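Local atomic coordinates of cutinase-like protein (Cryptococcus sp., PDB entry 2CZQ), a protein that probably hydrolyses carboxylic esters, as an alpha/beta-hydrolase of the cutinase family. Residues S69-A72 against N76-Y79; L181-P184 against G188-T191. One frame throughout, in Å; residues are numbered along the deposited sequence. Where two conformers were deposited one is given.

Contact 1. Residues S69-A72 against N76-Y79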
# COMPACT_ATOMS: atom_id res chain seq x y z
N SER A 69 -6.20 -17.12 -2.71
CA SER A 69 -6.34 -17.86 -3.97
C SER A 69 -4.98 -18.11 -4.61
O SER A 69 -4.73 -19.20 -5.13
CB SER A 69 -7.22 -17.09 -4.96
OG SER A 69 -8.56 -17.01 -4.52
N GLY A 70 -4.10 -17.11 -4.55
CA GLY A 70 -2.75 -17.26 -5.07
C GLY A 70 -1.98 -18.33 -4.32
O GLY A 70 -1.31 -19.16 -4.94
N LEU A 71 -2.07 -18.32 -2.99
CA LEU A 71 -1.33 -19.30 -2.19
C LEU A 71 -1.81 -20.72 -2.43
O LEU A 71 -1.02 -21.66 -2.37
CB LEU A 71 -1.39 -18.95 -0.70
CG LEU A 71 -0.48 -17.77 -0.32
CD1 LEU A 71 -0.87 -17.19 1.03
CD2 LEU A 71 0.98 -18.21 -0.33
N ALA A 72 -3.10 -20.87 -2.70
CA ALA A 72 -3.64 -22.18 -3.05
C ALA A 72 -3.03 -22.73 -4.34
O ALA A 72 -2.82 -23.94 -4.46
CB ALA A 72 -5.15 -22.13 -3.17
N ASN A 76 4.42 -20.62 -2.81
CA ASN A 76 5.61 -19.79 -2.77
C ASN A 76 5.46 -18.43 -3.43
O ASN A 76 6.44 -17.71 -3.59
CB ASN A 76 6.78 -20.57 -3.37
CG ASN A 76 7.02 -21.87 -2.64
OD1 ASN A 76 7.38 -21.86 -1.46
ND2 ASN A 76 6.80 -22.99 -3.31
N VAL A 77 4.24 -18.07 -3.81
CA VAL A 77 3.99 -16.76 -4.39
C VAL A 77 4.28 -15.64 -3.38
O VAL A 77 4.11 -15.82 -2.17
CB VAL A 77 2.54 -16.65 -4.96
CG1 VAL A 77 1.49 -16.63 -3.84
CG2 VAL A 77 2.39 -15.45 -5.89
N CYS A 78 4.74 -14.50 -3.90
CA CYS A 78 4.98 -13.32 -3.08
C CYS A 78 4.00 -12.21 -3.43
O CYS A 78 3.56 -12.10 -4.57
CB CYS A 78 6.38 -12.79 -3.35
SG CYS A 78 7.69 -13.98 -3.01
N TYR A 79 3.71 -11.37 -2.44
CA TYR A 79 2.84 -10.21 -2.64
C TYR A 79 3.47 -8.92 -2.17
O TYR A 79 4.19 -8.89 -1.17
CB TYR A 79 1.54 -10.39 -1.86
CG TYR A 79 0.76 -11.61 -2.25
CD1 TYR A 79 0.06 -11.64 -3.45
CD2 TYR A 79 0.72 -12.73 -1.44
CE1 TYR A 79 -0.65 -12.76 -3.83
CE2 TYR A 79 0.01 -13.86 -1.81
CZ TYR A 79 -0.68 -13.87 -3.01
OH TYR A 79 -1.40 -14.97 -3.40

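Contact 2. Residues L181-P184 against G188-T191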
# COMPACT_ATOMS: atom_id res chain seq x y z
N LEU A 181 -3.58 14.53 -3.77
CA LEU A 181 -3.72 14.15 -5.17
C LEU A 181 -2.37 14.02 -5.88
O LEU A 181 -2.32 13.66 -7.05
CB LEU A 181 -4.61 15.17 -5.91
CG LEU A 181 -5.97 15.46 -5.27
CD1 LEU A 181 -6.69 16.57 -6.02
CD2 LEU A 181 -6.84 14.21 -5.20
N SER A 182 -1.28 14.31 -5.17
CA SER A 182 0.05 14.46 -5.77
C SER A 182 0.73 13.14 -6.13
O SER A 182 1.57 13.09 -7.03
CB SER A 182 0.97 15.27 -4.84
OG SER A 182 1.27 14.53 -3.66
N TYR A 183 0.36 12.08 -5.42
CA TYR A 183 1.15 10.85 -5.46
C TYR A 183 1.40 10.24 -6.83
O TYR A 183 2.52 9.79 -7.07
CB TYR A 183 0.58 9.79 -4.52
CG TYR A 183 0.46 10.25 -3.09
CD1 TYR A 183 1.55 10.22 -2.23
CD2 TYR A 183 -0.75 10.72 -2.61
CE1 TYR A 183 1.43 10.64 -0.91
CE2 TYR A 183 -0.88 11.15 -1.30
CZ TYR A 183 0.22 11.11 -0.45
OH TYR A 183 0.12 11.51 0.85
N PRO A 184 0.39 10.16 -7.71
CA PRO A 184 0.60 9.50 -9.01
C PRO A 184 1.80 10.04 -9.78
O PRO A 184 2.46 9.26 -10.47
CB PRO A 184 -0.70 9.79 -9.76
CG PRO A 184 -1.71 9.87 -8.68
CD PRO A 184 -1.01 10.62 -7.57
N GLY A 188 9.53 11.19 -6.30
CA GLY A 188 10.04 10.60 -5.07
C GLY A 188 9.18 9.42 -4.63
O GLY A 188 9.69 8.35 -4.30
N VAL A 189 7.87 9.62 -4.65
CA VAL A 189 6.92 8.58 -4.26
C VAL A 189 7.02 7.36 -5.18
O VAL A 189 7.13 6.22 -4.71
CB VAL A 189 5.48 9.12 -4.23
CG1 VAL A 189 4.48 8.01 -3.97
CG2 VAL A 189 5.33 10.22 -3.18
N GLN A 190 6.97 7.60 -6.49
CA GLN A 190 6.97 6.51 -7.45
C GLN A 190 8.27 5.72 -7.38
O GLN A 190 8.26 4.49 -7.36
CB GLN A 190 6.70 7.01 -8.87
CG GLN A 190 5.30 7.58 -9.08
CD GLN A 190 4.21 6.59 -8.70
OE1 GLN A 190 4.24 5.44 -9.13
NE2 GLN A 190 3.26 7.03 -7.88
N THR A 191 9.39 6.42 -7.30
CA THR A 191 10.68 5.75 -7.25
C THR A 191 10.84 4.96 -5.96
O THR A 191 11.29 3.82 -5.97
CB THR A 191 11.82 6.75 -7.43
OG1 THR A 191 11.61 7.47 -8.65
CG2 THR A 191 13.15 6.02 -7.59

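Contact 1. Residues S69-A72 against N76-Y79
The phenol of Y79 reaches out from the start of strand 78-84 to the last turn of helix 57-73, meeting G70 and L71. This is the closing end of a beta-alpha-beta unit of the alpha/beta hydrolase fold: the chain leaves strand 41-45, passes through helix 57-73, and re-enters the parallel sheet on the other side of strand 9-14 from strand 41-45. A tight reversal separates helix from strand, and L71 and V77 are the nearest backbone positions, with CA atoms 6.3 Å apart.

Apolar packing makes up most of the contact. V77 CG1 lies between its own backbone N and carbonyl carbon (chi1 70°), a setting that directs it at the helix, where it meets L71 CD2 at 3.9 Å and the G70 backbone carbon C at the same 3.9 Å. L71 leaves the helix laterally, but its CD2 branch comes in toward V77; its CG also stands 4.2 Å from Y79 CE2, close to the ring plane, so this approach is to the ring edge. A107 of helix 103-107 touches both L71 and Y79.

Polar terms are few. The Y79 hydroxyl makes a weak hydrogen bond to I67 O, earlier in the same helix. C78 turns away from the helix, into its disulfide with C6. Since G70 carries no side chain, the phenol can push up to the helix backbone itself: Y79 OH lies 3.1 Å from G70 CA, which sits near the plane of the ring.

Contact 2. Residues L181-P184 against G188-T191
Y183 and V189 stand with their CA atoms 6.3 Å apart, and P184 and Q190 follow at 7.2 Å, so the loop after helix 178-181 runs beside the first turn of helix 187-200 with the pairs in step.

The polar link is made by Q190. Its chain folds back at chi2 (-56°), bringing the amide against the loop backbone, where NE2 donates to Y183 O at 3.0 Å. The N-H points fairly straight at the oxygen (156°), and the acceptor lies near the amide plane; seen from the carbonyl, however, the donor stands well above the C=O plane, 42° out of it. The aliphatic part of the same side chain rests against the next carbonyl, with Q190 CG 3.6 Å from P184 O. The amide's rotation is further fixed from outside, because NE2 also donates to G26 O while OE1 accepts from M30 N.

In this alpha/beta hydrolase fold the loop follows the segment carrying the probable catalytic histidine, and the Y183 side chain touches residues of a probable Ser-His-Asp triad. Its hydroxyl is hydrogen-bonded to D165 OD2, the likely acid of that triad, and takes the A162 N-H as well, an arrangement consistent with a second-shell role in positioning that carboxylate.

Nearer the backbone the ring packs on V189, both branches of which meet one ring atom. V189 CG2 approaches Y183 CD1 at 3.9 Å, close to the ring plane and hence at the edge, and V189 CG1 is 4.1 Å from Y183 CD1. I114 of strand 108-114 touches both side chains.

The two contacts lie on opposite sides of the chain's centre, with their own centres about 28 Å apart and nearest atoms about 15 Å apart, and share no helix or strand. In each, three residues separate the two segments, but contact 1 joins a helix end to an incoming strand, while contact 2 joins a loop to a starting helix. Contact 1 is only partly buried and farther out, about 17 Å from the chain centre; contact 2 is buried, at about 12 Å. Chemistry follows place: 69-72 and 76-79 meet by apolar packing, whereas 181-184 and 188-191 add an amide-to-carbonyl hydrogen bond, while the far end of the same tyrosine meets D165, the probable triad acid.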